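Long-range contacts in dihydropteroate synthase (PDB 6UCZ), which probably catalyses the condensation of p-aminobenzoate with 6-hydroxymethyl-dihydropterin pyrophosphate to give dihydropteroate, a step of folate synthesis: residues H108-I113 against G128-N133; T29-G34 against V270-V275; I156-G161 against F210-E215. All coordinates share one frame; numbering follows the deposited sequence.

Contact 1: residues H108-I113 against G128-N133; sequences HVEVSI and GVDYIN. With PMM (pterin-6-yl-methyl-monophosphate), chain C.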
# COMPACT_ATOMS: atom_id res chain seq x y z
N HIS A 108 15.52 -5.31 -11.81
CA HIS A 108 15.87 -4.94 -10.43
C HIS A 108 14.74 -4.11 -9.80
O HIS A 108 14.98 -3.14 -9.09
CB HIS A 108 17.21 -4.21 -10.37
CG HIS A 108 18.35 -5.01 -10.93
ND1 HIS A 108 19.27 -4.48 -11.80
CD2 HIS A 108 18.70 -6.30 -10.75
CE1 HIS A 108 20.15 -5.41 -12.13
NE2 HIS A 108 19.82 -6.53 -11.50
N VAL A 109 13.51 -4.50 -10.11
CA VAL A 109 12.31 -3.93 -9.52
C VAL A 109 11.67 -5.00 -8.64
O VAL A 109 11.65 -6.19 -9.01
CB VAL A 109 11.36 -3.43 -10.62
CG1 VAL A 109 10.03 -2.97 -10.02
CG2 VAL A 109 12.02 -2.29 -11.43
N GLU A 110 11.19 -4.60 -7.47
CA GLU A 110 10.58 -5.57 -6.57
C GLU A 110 9.10 -5.75 -6.88
O GLU A 110 8.49 -4.96 -7.59
CB GLU A 110 10.78 -5.16 -5.11
CG GLU A 110 12.25 -5.11 -4.71
CD GLU A 110 12.44 -4.58 -3.31
OE1 GLU A 110 12.19 -3.37 -3.09
OE2 GLU A 110 12.83 -5.38 -2.43
N VAL A 111 8.52 -6.81 -6.31
CA VAL A 111 7.10 -7.12 -6.49
C VAL A 111 6.46 -7.27 -5.12
O VAL A 111 7.02 -7.92 -4.22
CB VAL A 111 6.90 -8.40 -7.33
CG1 VAL A 111 5.41 -8.70 -7.54
CG2 VAL A 111 7.64 -8.29 -8.67
N SER A 112 5.27 -6.68 -4.97
CA SER A 112 4.48 -6.72 -3.75
C SER A 112 3.15 -7.41 -4.05
O SER A 112 2.58 -7.22 -5.13
CB SER A 112 4.22 -5.29 -3.22
OG SER A 112 3.41 -5.30 -2.07
N ILE A 113 2.66 -8.23 -3.12
CA ILE A 113 1.35 -8.85 -3.27
C ILE A 113 0.36 -8.13 -2.36
O ILE A 113 0.51 -8.13 -1.14
CB ILE A 113 1.39 -10.37 -3.00
CG1 ILE A 113 -0.02 -10.98 -3.11
CG2 ILE A 113 2.01 -10.72 -1.65
CD1 ILE A 113 -0.67 -10.81 -4.46
N GLY A 128 8.03 -15.84 -5.67
CA GLY A 128 9.19 -14.99 -5.57
C GLY A 128 8.95 -13.52 -5.29
O GLY A 128 9.86 -12.71 -5.50
N VAL A 129 7.74 -13.14 -4.83
CA VAL A 129 7.51 -11.73 -4.53
C VAL A 129 8.35 -11.31 -3.32
O VAL A 129 8.83 -12.13 -2.53
CB VAL A 129 6.02 -11.37 -4.31
CG1 VAL A 129 5.19 -11.75 -5.52
CG2 VAL A 129 5.46 -11.98 -3.03
N ASP A 130 8.56 -10.00 -3.22
CA ASP A 130 9.44 -9.40 -2.23
C ASP A 130 8.71 -8.82 -1.03
O ASP A 130 9.30 -8.71 0.04
CB ASP A 130 10.27 -8.29 -2.88
CG ASP A 130 11.07 -8.81 -4.06
OD1 ASP A 130 12.14 -9.40 -3.82
OD2 ASP A 130 10.62 -8.66 -5.22
N TYR A 131 7.44 -8.43 -1.20
CA TYR A 131 6.67 -7.82 -0.13
C TYR A 131 5.31 -8.49 -0.04
O TYR A 131 4.71 -8.82 -1.06
CB TYR A 131 6.40 -6.31 -0.34
CG TYR A 131 7.59 -5.40 -0.51
CD1 TYR A 131 8.28 -5.33 -1.71
CD2 TYR A 131 7.98 -4.56 0.52
CE1 TYR A 131 9.37 -4.47 -1.87
CE2 TYR A 131 9.04 -3.70 0.38
CZ TYR A 131 9.73 -3.65 -0.81
OH TYR A 131 10.80 -2.79 -0.91
N ILE A 132 4.81 -8.65 1.19
CA ILE A 132 3.38 -8.76 1.43
C ILE A 132 2.84 -7.37 1.72
O ILE A 132 3.26 -6.72 2.68
CB ILE A 132 3.06 -9.71 2.59
CG1 ILE A 132 3.73 -11.07 2.45
CG2 ILE A 132 1.53 -9.87 2.71
CD1 ILE A 132 3.56 -11.92 3.68
N ASN A 133 1.92 -6.90 0.90
CA ASN A 133 1.20 -5.67 1.21
C ASN A 133 -0.10 -6.11 1.87
O ASN A 133 -1.12 -6.29 1.22
CB ASN A 133 0.98 -4.83 -0.04
CG ASN A 133 0.11 -3.62 0.22
OD1 ASN A 133 -0.11 -3.23 1.37
ND2 ASN A 133 -0.43 -3.05 -0.85
N5 PMM C . -5.22 1.36 -0.84
C6 PMM C . -5.86 0.48 -1.62
C7 PMM C . -5.40 -0.82 -1.76
N8 PMM C . -4.33 -1.31 -1.14
N1 PMM C . -2.57 -0.92 0.26
C2 PMM C . -1.89 -0.11 1.06
N2 PMM C . -0.81 -0.56 1.71
N3 PMM C . -2.25 1.20 1.27
C4 PMM C . -3.34 1.82 0.71
O4 PMM C . -3.61 2.99 0.97
C4A PMM C . -4.12 0.94 -0.18
C8A PMM C . -3.69 -0.42 -0.36
C9 PMM C . -7.12 0.98 -2.28
O10 PMM C . -6.77 1.93 -3.31
PA PMM C . -6.93 1.58 -4.89
O1P PMM C . -6.67 2.92 -5.59
O2P PMM C . -8.39 1.22 -5.14
O3P PMM C . -5.97 0.50 -5.27
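V111 and D130 grip each other at the point where strand 110-113 meets the residues leading into strand 131-133. V111 O accepts two hydrogen bonds from backbone amides, D130 N at 2.8 Å and Y131 N at 3.1 Å, both in the plane of its carbonyl. D130 answers with its side chain: CG sits beside its own backbone N (chi1 -57°), which lets OD2 turn its anti lone pair to V111 N at 3.0 Å. H105 bonds the same oxygen. From here the strands run in parallel register, I113 N to Y131 O and N133 N to I113 O. Packing is tight on the V129 side, where V129 CG1 meets V111 CG1 at 3.7 Å and V129 CG2 meets I113 CG2 at 3.9 Å. At the buried far end the amide of N133 reads the pterin edge: OD1 takes PMM N2 at 2.8 Å in an almost straight bond (176°), and ND2 gives to PMM N1 at 3.2 Å. D71 bonds both N133 ND2 and S112 OG. The looser side holds the partly exposed E110 and D130. There Y131 OH donates to E110 OE1 at 2.6 Å, arriving 38° out of the carboxylate plane, and E110 OE2 forms a salt bridge with K153, which probably eases its closeness to the D130 carboxylate. The pair forms the two strands of a beta-alpha-beta unit around helix 118-127; V129 wedges between A124 of that helix and I101 of helix 97-106, while S112 and Y131 lie against V69 of strand 69-73 on the other face of the sheet.

Contact 2: residues T29-G34 against V270-V275; sequences TTKIVG and VDFLRV. With PMM (pterin-6-yl-methyl-monophosphate), chain C.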
# COMPACT_ATOMS: atom_id res chain seq x y z
N THR A 29 15.04 8.91 0.19
CA THR A 29 15.07 7.51 -0.22
C THR A 29 13.69 6.94 -0.55
O THR A 29 13.53 5.72 -0.52
CB THR A 29 15.75 6.67 0.86
OG1 THR A 29 15.50 7.24 2.15
CG2 THR A 29 17.26 6.62 0.61
N THR A 30 12.70 7.78 -0.83
CA THR A 30 11.32 7.33 -1.01
C THR A 30 11.21 6.42 -2.23
O THR A 30 11.71 6.74 -3.31
CB THR A 30 10.40 8.54 -1.17
OG1 THR A 30 10.49 9.35 -0.00
CG2 THR A 30 8.98 8.12 -1.42
N LYS A 31 10.59 5.25 -2.04
CA LYS A 31 10.41 4.29 -3.12
C LYS A 31 9.02 4.43 -3.75
O LYS A 31 8.04 4.68 -3.05
CB LYS A 31 10.62 2.86 -2.62
CG LYS A 31 12.09 2.55 -2.31
CD LYS A 31 12.26 1.09 -1.91
CE LYS A 31 13.72 0.73 -1.61
NZ LYS A 31 14.62 0.86 -2.79
N ILE A 32 8.96 4.26 -5.07
CA ILE A 32 7.72 4.32 -5.83
C ILE A 32 7.13 2.92 -5.91
O ILE A 32 7.75 2.01 -6.49
CB ILE A 32 7.94 4.89 -7.23
CG1 ILE A 32 8.57 6.28 -7.16
CG2 ILE A 32 6.62 4.93 -7.98
CD1 ILE A 32 8.97 6.83 -8.52
N VAL A 33 5.93 2.75 -5.38
CA VAL A 33 5.20 1.49 -5.44
C VAL A 33 4.10 1.68 -6.48
O VAL A 33 3.07 2.32 -6.21
CB VAL A 33 4.64 1.09 -4.08
CG1 VAL A 33 3.88 -0.24 -4.16
CG2 VAL A 33 5.76 1.04 -3.05
N GLY A 34 4.31 1.12 -7.67
CA GLY A 34 3.34 1.25 -8.74
C GLY A 34 2.19 0.27 -8.57
O GLY A 34 2.40 -0.93 -8.33
N VAL A 270 8.72 9.81 3.88
CA VAL A 270 7.87 8.63 3.78
C VAL A 270 8.57 7.60 2.90
O VAL A 270 9.09 7.93 1.83
CB VAL A 270 6.48 9.00 3.24
CG1 VAL A 270 5.68 7.72 2.95
CG2 VAL A 270 5.75 9.89 4.26
N ASP A 271 8.61 6.35 3.36
CA ASP A 271 9.51 5.39 2.74
C ASP A 271 8.92 4.78 1.47
O ASP A 271 9.68 4.43 0.55
CB ASP A 271 9.87 4.29 3.74
CG ASP A 271 10.41 4.87 5.04
OD1 ASP A 271 9.61 5.46 5.80
OD2 ASP A 271 11.62 4.72 5.32
N PHE A 272 7.60 4.68 1.37
CA PHE A 272 6.95 4.09 0.21
C PHE A 272 5.74 4.92 -0.16
O PHE A 272 4.92 5.24 0.71
CB PHE A 272 6.51 2.64 0.47
CG PHE A 272 7.64 1.70 0.81
CD1 PHE A 272 8.07 1.54 2.12
CD2 PHE A 272 8.26 0.98 -0.18
CE1 PHE A 272 9.11 0.67 2.42
CE2 PHE A 272 9.30 0.11 0.11
CZ PHE A 272 9.72 -0.04 1.41
N LEU A 273 5.57 5.21 -1.45
CA LEU A 273 4.36 5.85 -1.96
C LEU A 273 3.68 4.90 -2.94
O LEU A 273 4.30 4.49 -3.93
CB LEU A 273 4.67 7.18 -2.65
CG LEU A 273 5.27 8.27 -1.79
CD1 LEU A 273 5.50 9.54 -2.63
CD2 LEU A 273 4.32 8.56 -0.61
N ARG A 274 2.43 4.55 -2.66
CA ARG A 274 1.66 3.62 -3.49
C ARG A 274 0.80 4.44 -4.44
O ARG A 274 -0.14 5.12 -4.00
CB ARG A 274 0.83 2.70 -2.59
CG ARG A 274 0.10 1.59 -3.31
CD ARG A 274 -0.75 0.73 -2.33
NE ARG A 274 -1.47 -0.30 -3.08
CZ ARG A 274 -2.64 -0.10 -3.68
NH1 ARG A 274 -3.25 1.08 -3.59
NH2 ARG A 274 -3.20 -1.08 -4.37
N VAL A 275 1.13 4.42 -5.73
CA VAL A 275 0.64 5.41 -6.67
C VAL A 275 0.25 4.75 -7.98
O VAL A 275 0.77 3.68 -8.34
CB VAL A 275 1.70 6.52 -6.94
CG1 VAL A 275 1.97 7.32 -5.68
CG2 VAL A 275 3.00 5.89 -7.51
N5 PMM C . -5.22 1.36 -0.84
C6 PMM C . -5.86 0.48 -1.62
C7 PMM C . -5.40 -0.82 -1.76
N8 PMM C . -4.33 -1.31 -1.14
N1 PMM C . -2.57 -0.92 0.26
C2 PMM C . -1.89 -0.11 1.06
N2 PMM C . -0.81 -0.56 1.71
N3 PMM C . -2.25 1.20 1.27
C4 PMM C . -3.34 1.82 0.71
O4 PMM C . -3.61 2.99 0.97
C4A PMM C . -4.12 0.94 -0.18
C8A PMM C . -3.69 -0.42 -0.36
C9 PMM C . -7.12 0.98 -2.28
O10 PMM C . -6.77 1.93 -3.31
PA PMM C . -6.93 1.58 -4.89
O1P PMM C . -6.67 2.92 -5.59
O2P PMM C . -8.39 1.22 -5.14
O3P PMM C . -5.97 0.50 -5.27
O HOH W 1 12.48 2.89 0.91
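V270 O takes the hydroxyl of T30 almost head-on, OG1 to O 2.7 Å; the T30 torsion that sets OG1 beside its own backbone N (chi1 -60°) leaves CG2 to press on L273 CG at 3.7 Å. The carboxylate of D271 forms a salt bridge with K228, while its carbonyl O receives K31 N at 2.9 Å and a water that also bonds T29 O weakly. F272 lies alongside K31, pointing the same way, with CE2 3.7 Å from K31 CD, and V33 CG2 comes in at the ring edge, 3.8 Å from F272 CD2. L273 bonds through both its backbone N and O, N to K31 O and O from V33 N. R274, on the face of F272 and V33, stretches out fully from CG to NE and lays its guanidinium over the pterin, PMM N8 being 3.3 Å from R274 CZ; NH1 reaches PMM O3P at 3.2 Å. V275 closes the run with N on V33 O and CG2 against I32 CG2. A regular parallel backbone thus carries the guanidinium that meets the ligand: D71 and D114 hold it by salt bridges, and its positive charge probably stabilises the ligand phosphate.

Contact 3: residues I156-G161 against F210-E215; sequences IMHHFG and FGKLPE. With PMM (pterin-6-yl-methyl-monophosphate), chain C.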
# COMPACT_ATOMS: atom_id res chain seq x y z
N ILE A 156 1.59 -3.50 6.81
CA ILE A 156 0.30 -3.64 7.48
C ILE A 156 -0.41 -2.30 7.42
O ILE A 156 0.16 -1.26 7.78
CB ILE A 156 0.45 -4.15 8.93
CG1 ILE A 156 1.50 -3.34 9.70
CG2 ILE A 156 0.81 -5.65 8.93
CD1 ILE A 156 1.58 -3.72 11.19
N MET A 157 -1.66 -2.31 6.95
CA MET A 157 -2.43 -1.10 6.69
C MET A 157 -3.60 -0.97 7.66
O MET A 157 -4.34 -1.95 7.87
CB MET A 157 -2.99 -1.12 5.26
CG MET A 157 -3.57 0.22 4.83
SD MET A 157 -4.69 0.04 3.45
CE MET A 157 -6.13 -0.70 4.27
N HIS A 158 -3.80 0.22 8.23
CA HIS A 158 -4.91 0.44 9.14
C HIS A 158 -6.24 0.53 8.39
O HIS A 158 -6.34 1.16 7.34
CB HIS A 158 -4.72 1.73 9.94
CG HIS A 158 -5.84 1.99 10.91
ND1 HIS A 158 -7.02 2.59 10.53
CD2 HIS A 158 -5.97 1.68 12.22
CE1 HIS A 158 -7.83 2.65 11.58
NE2 HIS A 158 -7.22 2.12 12.61
N HIS A 159 -7.28 -0.08 8.97
CA HIS A 159 -8.64 0.06 8.45
C HIS A 159 -9.67 -0.13 9.57
O HIS A 159 -9.35 -0.60 10.66
CB HIS A 159 -8.89 -0.93 7.30
CG HIS A 159 -8.72 -2.36 7.71
ND1 HIS A 159 -9.70 -3.07 8.37
CD2 HIS A 159 -7.67 -3.20 7.58
CE1 HIS A 159 -9.27 -4.29 8.62
NE2 HIS A 159 -8.04 -4.41 8.13
N PHE A 160 -10.90 0.33 9.30
CA PHE A 160 -12.07 0.10 10.16
C PHE A 160 -12.93 -1.04 9.63
O PHE A 160 -14.17 -0.96 9.62
CB PHE A 160 -12.88 1.40 10.25
CG PHE A 160 -12.18 2.50 10.98
CD1 PHE A 160 -12.13 2.52 12.36
CD2 PHE A 160 -11.46 3.46 10.28
CE1 PHE A 160 -11.47 3.53 13.03
CE2 PHE A 160 -10.79 4.47 10.94
CZ PHE A 160 -10.79 4.51 12.32
N GLY A 161 -12.30 -2.10 9.17
CA GLY A 161 -12.96 -3.25 8.60
C GLY A 161 -12.97 -3.19 7.08
O GLY A 161 -13.04 -2.12 6.46
N PHE A 210 -9.63 4.60 4.34
CA PHE A 210 -10.29 3.40 4.87
C PHE A 210 -11.02 3.77 6.16
O PHE A 210 -10.44 3.83 7.25
CB PHE A 210 -9.30 2.26 5.07
CG PHE A 210 -8.87 1.62 3.78
CD1 PHE A 210 -9.53 0.50 3.29
CD2 PHE A 210 -7.82 2.15 3.04
CE1 PHE A 210 -9.15 -0.09 2.09
CE2 PHE A 210 -7.43 1.58 1.83
CZ PHE A 210 -8.10 0.45 1.36
N GLY A 211 -12.31 4.07 6.03
CA GLY A 211 -13.08 4.58 7.14
C GLY A 211 -12.67 5.95 7.61
O GLY A 211 -12.97 6.34 8.74
N LYS A 212 -12.02 6.73 6.75
CA LYS A 212 -11.46 8.03 7.11
C LYS A 212 -11.97 9.04 6.10
O LYS A 212 -11.56 9.00 4.93
CB LYS A 212 -9.93 7.96 7.11
CG LYS A 212 -9.38 6.90 8.05
CD LYS A 212 -7.88 6.77 7.94
CE LYS A 212 -7.37 5.63 8.81
NZ LYS A 212 -7.68 4.29 8.22
N LEU A 213 -12.82 9.95 6.55
CA LEU A 213 -13.35 10.98 5.69
C LEU A 213 -12.23 11.88 5.20
O LEU A 213 -11.15 11.93 5.81
CB LEU A 213 -14.44 11.76 6.42
CG LEU A 213 -15.70 10.94 6.65
CD1 LEU A 213 -16.69 11.71 7.51
CD2 LEU A 213 -16.33 10.54 5.32
N PRO A 214 -12.44 12.61 4.11
CA PRO A 214 -11.34 13.42 3.54
C PRO A 214 -10.60 14.30 4.54
O PRO A 214 -9.36 14.30 4.54
CB PRO A 214 -12.05 14.25 2.46
CG PRO A 214 -13.18 13.41 2.02
CD PRO A 214 -13.65 12.64 3.26
N GLU A 215 -11.31 15.04 5.40
CA GLU A 215 -10.63 15.88 6.39
C GLU A 215 -9.67 15.08 7.26
O GLU A 215 -8.57 15.56 7.58
CB GLU A 215 -11.65 16.60 7.26
CG GLU A 215 -12.56 17.54 6.50
CD GLU A 215 -13.78 16.83 5.89
OE1 GLU A 215 -14.76 17.54 5.55
OE2 GLU A 215 -13.77 15.58 5.77
N5 PMM C . -5.22 1.36 -0.84
C6 PMM C . -5.86 0.48 -1.62
C7 PMM C . -5.40 -0.82 -1.76
N8 PMM C . -4.33 -1.31 -1.14
N1 PMM C . -2.57 -0.92 0.26
C2 PMM C . -1.89 -0.11 1.06
N2 PMM C . -0.81 -0.56 1.71
N3 PMM C . -2.25 1.20 1.27
C4 PMM C . -3.34 1.82 0.71
O4 PMM C . -3.61 2.99 0.97
C4A PMM C . -4.12 0.94 -0.18
C8A PMM C . -3.69 -0.42 -0.36
C9 PMM C . -7.12 0.98 -2.28
O10 PMM C . -6.77 1.93 -3.31
PA PMM C . -6.93 1.58 -4.89
O1P PMM C . -6.67 2.92 -5.59
O2P PMM C . -8.39 1.22 -5.14
O3P PMM C . -5.97 0.50 -5.27
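M157 drops its methyl onto F210: CE lies 3.4 Å from the ring centroid, only 5° off the normal, a CH-pi contact over the face. The sulfur follows obliquely as a Met-aromatic contact, SD 3.5 Å from F210 CE2, and M157 SD also stands 3.5 Å from PMM N3. F210 in turn offers its edge to the ligand, with CE2 3.5 Å from PMM N5, so the methionine and the phenylalanine line one corner of the pterin pocket. A second shell fixes the F210 backbone. K212 NZ donates to H158 ND1 at 2.9 Å, close to the imidazole plane, and to F210 O at 3.0 Å; the bend at the end of the lysine chain (chi4 74°) brings the ammonium back over its own segment, where G207 O takes a further bond. F160 sets the edge of its ring on the same carbonyl, CD2 to F210 O 3.2 Å, while H158 CE1 lies over one face of that ring, toward its rim. H159 packs CB on F210 CB, its NE2 bonding G136 O. Further out, W184 meets both H158 and H159 edge-to-face. The contact joins the end of strand 153-157 and the loop after it to the loop after strand 202-205; helix 174-194 backs it through L177 against F160 and I181 against H158 and K212, and L213, at the N-cap position, leads into helix 214-222.

All three contacts are largely buried and reach the same parallel sheet, which curls into the TIM barrel of the family, and each lends side chains to the pterin site. Contact 2 lies nearest the chain's centre, about 9 Å between centres against about 12 Å for the others; partly exposed residues include E110 and D130 in contact 1, F160 and G211 in contact 3. Contact 2 pairs the first strand, 31-37, regularly with the last, 272-275, closing the barrel; contact 1 begins irregularly, a carboxylate filling one backbone bond. Contact 3 joins a strand end and the loops beyond it by side chains. Contact 1 gives the ligand an amide, contact 2 a guanidinium, contact 3 a thioether and an aromatic ring.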